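Local coordinates for protein UDP-glucose 4-epimerase (Campylobacter jejuni subsp. jejuni serotype O:2, PDB 7K3P) that interconverts UDP-glucose and UDP-galactose, and probably their N-acetylated counterparts, as an NAD-dependent 4-epimerase, at residues A[189-194]-A[308-313]; A[154-159]-A[165-170]. The protein carries 2 engineered substitutions. One frame throughout, in Å; residues are numbered along the deposited sequence.

Contact 1: residues A[189-194]-A[308-313]; sequences RYFNVA and SVLISD. With NAD (nicotinamide-adenine-dinucleotide), chain C.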
loop_
_atom_site.group_PDB
_atom_site.type_symbol
_atom_site.label_atom_id
_atom_site.label_comp_id
_atom_site.label_asym_id
_atom_site.label_seq_id
_atom_site.Cartn_x
_atom_site.Cartn_y
_atom_site.Cartn_z
ATOM N N ARG A 189 -15.899 -0.022 7.123
ATOM C CA ARG A 189 -15.851 1.246 6.378
ATOM C C ARG A 189 -17.083 2.078 6.721
ATOM O O ARG A 189 -18.180 1.529 6.882
ATOM C CB ARG A 189 -15.826 0.986 4.877
ATOM C CG ARG A 189 -14.691 0.090 4.389
ATOM C CD ARG A 189 -14.932 -0.289 2.950
ATOM N NE ARG A 189 -13.918 -1.200 2.431
ATOM C CZ ARG A 189 -14.149 -2.084 1.473
ATOM N NH1 ARG A 189 -15.365 -2.160 0.924
ATOM N NH2 ARG A 189 -13.176 -2.884 1.072
ATOM N N TYR A 190 -16.912 3.394 6.823
ATOM C CA TYR A 190 -18.029 4.274 7.137
ATOM C C TYR A 190 -17.704 5.702 6.757
ATOM O O TYR A 190 -16.533 6.055 6.540
ATOM C CB TYR A 190 -18.407 4.188 8.629
ATOM C CG TYR A 190 -17.215 4.179 9.583
ATOM C CD1 TYR A 190 -16.470 3.024 9.793
ATOM C CD2 TYR A 190 -16.868 5.319 10.294
ATOM C CE1 TYR A 190 -15.377 3.015 10.693
ATOM C CE2 TYR A 190 -15.810 5.317 11.185
ATOM C CZ TYR A 190 -15.069 4.169 11.374
ATOM O OH TYR A 190 -14.012 4.193 12.263
ATOM N N PHE A 191 -18.744 6.520 6.666
ATOM C CA PHE A 191 -18.568 7.928 6.360
ATOM C C PHE A 191 -18.283 8.716 7.638
ATOM O O PHE A 191 -17.814 8.156 8.631
ATOM C CB PHE A 191 -19.802 8.454 5.620
ATOM C CG PHE A 191 -19.843 8.043 4.174
ATOM C CD1 PHE A 191 -19.187 8.803 3.205
ATOM C CD2 PHE A 191 -20.498 6.883 3.784
ATOM C CE1 PHE A 191 -19.204 8.420 1.864
ATOM C CE2 PHE A 191 -20.524 6.492 2.446
ATOM C CZ PHE A 191 -19.877 7.262 1.481
ATOM N N ASN A 192 -18.583 10.007 7.622
ATOM C CA ASN A 192 -18.199 10.893 8.711
ATOM C C ASN A 192 -18.917 10.566 10.032
ATOM O O ASN A 192 -20.116 10.227 10.040
ATOM C CB ASN A 192 -18.492 12.335 8.308
ATOM C CG ASN A 192 -18.063 13.334 9.371
ATOM O OD1 ASN A 192 -18.899 13.978 10.018
ATOM N ND2 ASN A 192 -16.756 13.452 9.573
ATOM N N VAL A 193 -18.207 10.666 11.153
ATOM C CA VAL A 193 -18.886 10.495 12.436
ATOM C C VAL A 193 -19.071 11.816 13.181
ATOM O O VAL A 193 -18.120 12.563 13.396
ATOM C CB VAL A 193 -18.302 9.345 13.309
ATOM C CG1 VAL A 193 -17.216 8.580 12.578
ATOM C CG2 VAL A 193 -17.878 9.832 14.680
ATOM N N ALA A 194 -20.319 12.110 13.542
ATOM C CA ALA A 194 -20.660 13.405 14.142
ATOM C C ALA A 194 -19.806 13.692 15.370
ATOM O O ALA A 194 -19.555 12.794 16.178
ATOM C CB ALA A 194 -22.152 13.463 14.494
ATOM N N SER A 308 -26.355 13.828 -5.894
ATOM C CA SER A 308 -27.469 14.190 -5.025
ATOM C C SER A 308 -27.493 13.287 -3.774
ATOM O O SER A 308 -27.884 13.717 -2.683
ATOM C CB SER A 308 -28.800 14.103 -5.784
ATOM O OG SER A 308 -28.995 12.800 -6.302
ATOM N N VAL A 309 -27.062 12.039 -3.946
ATOM C CA VAL A 309 -27.106 11.032 -2.878
ATOM C C VAL A 309 -25.797 10.234 -2.823
ATOM O O VAL A 309 -25.300 9.758 -3.854
ATOM C CB VAL A 309 -28.293 10.053 -3.069
ATOM C CG1 VAL A 309 -28.353 9.027 -1.931
ATOM C CG2 VAL A 309 -29.607 10.817 -3.140
ATOM N N LEU A 310 -25.241 10.107 -1.618
ATOM C CA LEU A 310 -24.064 9.264 -1.394
ATOM C C LEU A 310 -24.136 8.707 0.035
ATOM O O LEU A 310 -23.908 9.432 1.006
ATOM C CB LEU A 310 -22.777 10.078 -1.581
ATOM C CG LEU A 310 -21.469 9.377 -1.209
ATOM C CD1 LEU A 310 -21.334 8.121 -2.020
ATOM C CD2 LEU A 310 -20.264 10.285 -1.434
ATOM N N ILE A 311 -24.468 7.424 0.165
ATOM C CA ILE A 311 -24.583 6.809 1.490
ATOM C C ILE A 311 -24.072 5.377 1.434
ATOM O O ILE A 311 -23.919 4.809 0.342
ATOM C CB ILE A 311 -26.052 6.805 1.991
ATOM C CG1 ILE A 311 -26.895 5.832 1.168
ATOM C CG2 ILE A 311 -26.642 8.205 1.935
ATOM C CD1 ILE A 311 -28.318 5.653 1.726
ATOM N N SER A 312 -23.817 4.790 2.602
ATOM C CA SER A 312 -23.392 3.398 2.661
ATOM C C SER A 312 -24.606 2.492 2.506
ATOM O O SER A 312 -25.685 2.798 3.035
ATOM C CB SER A 312 -22.733 3.076 4.012
ATOM O OG SER A 312 -21.590 3.887 4.274
ATOM N N ASP A 313 -24.416 1.367 1.825
ATOM C CA ASP A 313 -25.371 0.271 1.881
ATOM C C ASP A 313 -25.025 -0.548 3.130
ATOM O O ASP A 313 -23.962 -1.158 3.187
ATOM C CB ASP A 313 -25.221 -0.595 0.634
ATOM C CG ASP A 313 -26.213 -1.757 0.595
ATOM O OD1 ASP A 313 -26.818 -2.110 1.639
ATOM O OD2 ASP A 313 -26.378 -2.319 -0.503
HETATM P PA NAD C . -8.810 10.130 16.602
HETATM O O1A NAD C . -7.683 11.039 16.176
HETATM O O2A NAD C . -9.651 10.781 17.663
HETATM O O5B NAD C . -8.252 8.786 17.213
HETATM C C5B NAD C . -6.974 8.369 16.827
HETATM C C4B NAD C . -6.223 7.920 18.018
HETATM O O4B NAD C . -5.095 7.171 17.670
HETATM C C3B NAD C . -5.740 9.136 18.868
HETATM O O3B NAD C . -6.096 9.128 20.303
HETATM C C2B NAD C . -4.233 9.224 18.527
HETATM O O2B NAD C . -3.481 9.757 19.531
HETATM C C1B NAD C . -3.952 7.777 18.280
HETATM N N9A NAD C . -2.739 7.568 17.473
HETATM C C8A NAD C . -2.474 8.098 16.261
HETATM N N7A NAD C . -1.264 7.707 15.834
HETATM C C5A NAD C . -0.710 6.910 16.756
HETATM C C6A NAD C . 0.514 6.229 16.862
HETATM N N6A NAD C . 1.478 6.309 15.791
HETATM N N1A NAD C . 0.773 5.476 17.950
HETATM C C2A NAD C . -0.102 5.372 18.965
HETATM N N3A NAD C . -1.304 6.037 18.910
HETATM C C4A NAD C . -1.631 6.801 17.828
HETATM O O3 NAD C . -9.669 9.787 15.309
HETATM P PN NAD C . -11.082 9.088 15.356
HETATM O O1N NAD C . -11.357 8.530 16.741
HETATM O O2N NAD C . -12.109 10.117 14.991
HETATM O O5D NAD C . -11.076 7.923 14.288
HETATM C C5D NAD C . -10.451 6.708 14.631
HETATM C C4D NAD C . -10.381 5.764 13.442
HETATM O O4D NAD C . -11.624 5.680 12.780
HETATM C C3D NAD C . -9.283 6.097 12.438
HETATM O O3D NAD C . -8.713 4.937 11.979
HETATM C C2D NAD C . -9.972 6.712 11.294
HETATM O O2D NAD C . -9.309 6.574 10.092
HETATM C C1D NAD C . -11.352 6.005 11.363
HETATM N N1N NAD C . -12.507 6.778 10.712
HETATM C C2N NAD C . -12.900 7.932 11.362
HETATM C C3N NAD C . -13.945 8.683 10.833
HETATM C C7N NAD C . -14.383 9.944 11.532
HETATM O O7N NAD C . -13.827 10.346 12.543
HETATM N N7N NAD C . -15.469 10.688 10.985
HETATM C C4N NAD C . -14.578 8.261 9.679
HETATM C C5N NAD C . -14.178 7.109 9.041
HETATM C C6N NAD C . -13.124 6.343 9.557
HETATM O O HOH W 1 -21.362 4.993 6.608
#

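Contact 2: residues A[154-159]-A[165-170]; sequences SPLAPI and SKLMSE. With NAD (nicotinamide-adenine-dinucleotide), chain C.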
loop_
_atom_site.group_PDB
_atom_site.type_symbol
_atom_site.label_atom_id
_atom_site.label_comp_id
_atom_site.label_asym_id
_atom_site.label_seq_id
_atom_site.Cartn_x
_atom_site.Cartn_y
_atom_site.Cartn_z
ATOM N N SER A 154 -18.370 -2.337 -4.279
ATOM C CA SER A 154 -18.052 -1.230 -5.187
ATOM C C SER A 154 -16.553 -1.143 -5.347
ATOM O O SER A 154 -15.808 -1.546 -4.455
ATOM C CB SER A 154 -18.564 0.107 -4.649
ATOM O OG SER A 154 -19.909 0.013 -4.233
ATOM N N PRO A 155 -16.094 -0.606 -6.484
ATOM C CA PRO A 155 -14.649 -0.515 -6.710
ATOM C C PRO A 155 -13.946 0.327 -5.648
ATOM O O PRO A 155 -14.445 1.372 -5.189
ATOM C CB PRO A 155 -14.543 0.161 -8.084
ATOM C CG PRO A 155 -15.862 0.823 -8.298
ATOM C CD PRO A 155 -16.874 -0.039 -7.598
ATOM N N LEU A 156 -12.771 -0.145 -5.262
ATOM C CA LEU A 156 -11.941 0.542 -4.294
ATOM C C LEU A 156 -10.994 1.461 -5.076
ATOM O O LEU A 156 -9.953 1.032 -5.567
ATOM C CB LEU A 156 -11.189 -0.498 -3.439
ATOM C CG LEU A 156 -12.148 -1.522 -2.802
ATOM C CD1 LEU A 156 -11.432 -2.622 -1.986
ATOM C CD2 LEU A 156 -13.172 -0.809 -1.927
ATOM N N ALA A 157 -11.373 2.730 -5.203
ATOM C CA ALA A 157 -10.650 3.668 -6.056
ATOM C C ALA A 157 -10.428 5.000 -5.349
ATOM O O ALA A 157 -10.954 6.032 -5.776
ATOM C CB ALA A 157 -11.419 3.888 -7.357
ATOM N N PRO A 158 -9.649 4.984 -4.257
ATOM C CA PRO A 158 -9.461 6.215 -3.476
ATOM C C PRO A 158 -8.805 7.326 -4.300
ATOM O O PRO A 158 -8.022 7.048 -5.215
ATOM C CB PRO A 158 -8.529 5.778 -2.339
ATOM C CG PRO A 158 -7.847 4.507 -2.847
ATOM C CD PRO A 158 -8.834 3.855 -3.770
ATOM N N ILE A 159 -9.099 8.575 -3.948
ATOM C CA ILE A 159 -8.622 9.716 -4.716
ATOM C C ILE A 159 -7.733 10.637 -3.883
ATOM O O ILE A 159 -7.398 11.736 -4.315
ATOM C CB ILE A 159 -9.794 10.542 -5.290
ATOM C CG1 ILE A 159 -10.657 11.099 -4.156
ATOM C CG2 ILE A 159 -10.632 9.685 -6.225
ATOM C CD1 ILE A 159 -11.769 12.041 -4.631
ATOM N N SER A 165 -4.014 5.155 1.823
ATOM C CA SER A 165 -3.247 4.610 2.946
ATOM C C SER A 165 -4.064 3.565 3.704
ATOM O O SER A 165 -3.515 2.605 4.244
ATOM C CB SER A 165 -2.770 5.720 3.905
ATOM O OG SER A 165 -3.815 6.233 4.712
ATOM N N LYS A 166 -5.379 3.761 3.741
ATOM C CA LYS A 166 -6.283 2.820 4.394
ATOM C C LYS A 166 -6.528 1.582 3.536
ATOM O O LYS A 166 -6.535 0.459 4.042
ATOM C CB LYS A 166 -7.595 3.525 4.750
ATOM C CG LYS A 166 -7.454 4.501 5.924
ATOM C CD LYS A 166 -7.261 3.731 7.246
ATOM C CE LYS A 166 -7.568 4.615 8.430
ATOM N NZ LYS A 166 -7.470 3.844 9.709
ATOM N N LEU A 167 -6.707 1.783 2.232
ATOM C CA LEU A 167 -6.919 0.671 1.301
ATOM C C LEU A 167 -5.707 -0.256 1.267
ATOM O O LEU A 167 -5.843 -1.481 1.187
ATOM C CB LEU A 167 -7.148 1.215 -0.114
ATOM C CG LEU A 167 -7.277 0.139 -1.197
ATOM C CD1 LEU A 167 -8.395 -0.833 -0.822
ATOM C CD2 LEU A 167 -7.540 0.784 -2.569
ATOM N N MET A 168 -4.512 0.331 1.296
ATOM C CA MET A 168 -3.308 -0.474 1.359
ATOM C C MET A 168 -3.311 -1.386 2.590
ATOM O O MET A 168 -2.952 -2.562 2.490
ATOM C CB MET A 168 -2.074 0.421 1.358
ATOM C CG MET A 168 -1.809 1.104 0.007
ATOM S SD MET A 168 -0.323 2.128 0.121
ATOM C CE MET A 168 -0.362 2.908 -1.497
ATOM N N SER A 169 -3.714 -0.858 3.744
ATOM C CA SER A 169 -3.785 -1.704 4.945
ATOM C C SER A 169 -4.840 -2.802 4.799
ATOM O O SER A 169 -4.619 -3.931 5.243
ATOM C CB SER A 169 -4.004 -0.897 6.228
ATOM O OG SER A 169 -2.834 -0.174 6.564
ATOM N N GLU A 170 -5.970 -2.484 4.162
ATOM C CA GLU A 170 -6.982 -3.512 3.873
ATOM C C GLU A 170 -6.373 -4.647 3.071
ATOM O O GLU A 170 -6.653 -5.821 3.327
ATOM C CB GLU A 170 -8.163 -2.940 3.068
ATOM C CG GLU A 170 -9.114 -2.054 3.850
ATOM C CD GLU A 170 -10.465 -1.868 3.125
ATOM O OE1 GLU A 170 -10.818 -2.741 2.305
ATOM O OE2 GLU A 170 -11.167 -0.865 3.387
HETATM P PA NAD C . -8.810 10.130 16.602
HETATM O O1A NAD C . -7.683 11.039 16.176
HETATM O O2A NAD C . -9.651 10.781 17.663
HETATM O O5B NAD C . -8.252 8.786 17.213
HETATM C C5B NAD C . -6.974 8.369 16.827
HETATM C C4B NAD C . -6.223 7.920 18.018
HETATM O O4B NAD C . -5.095 7.171 17.670
HETATM C C3B NAD C . -5.740 9.136 18.868
HETATM O O3B NAD C . -6.096 9.128 20.303
HETATM C C2B NAD C . -4.233 9.224 18.527
HETATM O O2B NAD C . -3.481 9.757 19.531
HETATM C C1B NAD C . -3.952 7.777 18.280
HETATM N N9A NAD C . -2.739 7.568 17.473
HETATM C C8A NAD C . -2.474 8.098 16.261
HETATM N N7A NAD C . -1.264 7.707 15.834
HETATM C C5A NAD C . -0.710 6.910 16.756
HETATM C C6A NAD C . 0.514 6.229 16.862
HETATM N N6A NAD C . 1.478 6.309 15.791
HETATM N N1A NAD C . 0.773 5.476 17.950
HETATM C C2A NAD C . -0.102 5.372 18.965
HETATM N N3A NAD C . -1.304 6.037 18.910
HETATM C C4A NAD C . -1.631 6.801 17.828
HETATM O O3 NAD C . -9.669 9.787 15.309
HETATM P PN NAD C . -11.082 9.088 15.356
HETATM O O1N NAD C . -11.357 8.530 16.741
HETATM O O2N NAD C . -12.109 10.117 14.991
HETATM O O5D NAD C . -11.076 7.923 14.288
HETATM C C5D NAD C . -10.451 6.708 14.631
HETATM C C4D NAD C . -10.381 5.764 13.442
HETATM O O4D NAD C . -11.624 5.680 12.780
HETATM C C3D NAD C . -9.283 6.097 12.438
HETATM O O3D NAD C . -8.713 4.937 11.979
HETATM C C2D NAD C . -9.972 6.712 11.294
HETATM O O2D NAD C . -9.309 6.574 10.092
HETATM C C1D NAD C . -11.352 6.005 11.363
HETATM N N1N NAD C . -12.507 6.778 10.712
HETATM C C2N NAD C . -12.900 7.932 11.362
HETATM C C3N NAD C . -13.945 8.683 10.833
HETATM C C7N NAD C . -14.383 9.944 11.532
HETATM O O7N NAD C . -13.827 10.346 12.543
HETATM N N7N NAD C . -15.469 10.688 10.985
HETATM C C4N NAD C . -14.578 8.261 9.679
HETATM C C5N NAD C . -14.178 7.109 9.041
HETATM C C6N NAD C . -13.124 6.343 9.557
#

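Contact 1: residues A[189-194]-A[308-313]
Phe-191 reaches across to Leu-310, Ile-311 and Ser-312, and its ring makes almost all of this contact. From CB, which already points at strand 309-312, CG lies beside the backbone N (chi1 -77°), and the ring is carried out between Leu-310 and Ser-312. Along one side, CD2 lies 3.2 Å from Ser-312 OG, with the hydroxyl at the ring edge and near its plane. The next atom, CE2, stays close to OG and also comes within 3.9 Å of Ile-311 C. At the far tip, CZ packs on Leu-310 CG at 3.8 Å, while CE1 meets CG and CD2 of the same leucine; the two side chains cross at about a right angle. A water at the ring edge, in its plane, takes the N-H of Phe-191 at 3.0 Å from N to water oxygen and is hydrogen-bonded to Ser-312 OG at 2.6 Å. It thus links the Phe-191 backbone to the Ser-312 hydroxyl; no direct hydrogen bond joins the segments. The short, weakly bonded strand 192-193 and strand 309-312 belong to the mixed sheet beside the Rossmann-type sheet: strand 242-246 pairs in parallel with both, and its side-chain atom Asp-244 OD2 is hydrogen-bonded to the backbone N of Ser-312. Residues 189-194 lead out of the last part of Rossmann strand 184-189 and past the nicotinamide. There, Tyr-190 donates from OH to NAD O4D at 2.9 Å, and its ring packs beside the nicotinamide, CE2 being 3.2 Å from C5N. The carbonyl of Phe-191 closes in on the same ring, with O 3.4 Å from C4N, the carbon that carries the hydride in NAD chemistry. Helix 248-261 covers Tyr-190 through Ile-251 and His-255.

Contact 2: residues A[154-159]-A[165-170]
Leu-167 projects from its helix into the angle between Leu-156 and Pro-158, and the contact across the segments is essentially apolar. Its CG stands anti to the backbone N (chi1 176°), and chi2 of 56° then turns CD1 to Leu-156 and CD2 to Pro-158. CD1 meets the methyl CD1 of Leu-156 at 3.7 Å and its CB at 3.8 Å. CD2 goes to the proline instead, 3.5 Å from Pro-158 CD and slightly farther from CG, with the leucine crossing the ring at about a right angle. Leu-156 and Leu-167 meet at a slant, the one methyl of Leu-167 resting against both the tip and the base of the other side chain.

Polar interactions lie to the side of this patch and run to other partners. Leu-156 CD1 comes only to 4.3 Å from Glu-170 OE1, an oxygen engaged in salt bridges with Arg-174 and Arg-189, while OE2 is hydrogen-bonded to Ser-137. Lys-166, bent at chi2, turns another side of the helix to the cofactor: NZ donates to NAD O3D at 2.8 Å and is also bonded to Ser-136 O. With Tyr-162, likewise hydrogen-bonded to NAD, it forms the Tyr-X-X-X-Lys motif of the short-chain dehydrogenase/reductase superfamily.

Segment 154-159 lies in the loop between strand 149-150 and helix 161-179, and folds back on the early turns of that helix. Helix 107-127 packs on Ser-165, Met-168 and Ser-169, Phe-135 of strand 132-136 touches Lys-166, Ser-169 and Glu-170, and Leu-156 also touches Arg-189 at the end of strand 184-189.

The centres of contacts 1 and 2 lie 15 Å apart, and the side chain of Arg-189 joins them. From contact 1 it extends away from strand 309-312 until NH2 lies 2.7 Å from Glu-170 OE1 in contact 2. The same nitrogen packs 3.5 Å from Leu-156 CD1, so the guanidinium group meets both segments of contact 2. Arg-174 shares the carboxylate, whose negative charge probably offsets the closeness of the two arginines. Both contacts also border NAD: residues 190-193 line its nicotinamide end, while Lys-166 holds the neighbouring ribose, so that residues 190-193 and helix 161-179 both border the nicotinamide riboside half of the cofactor.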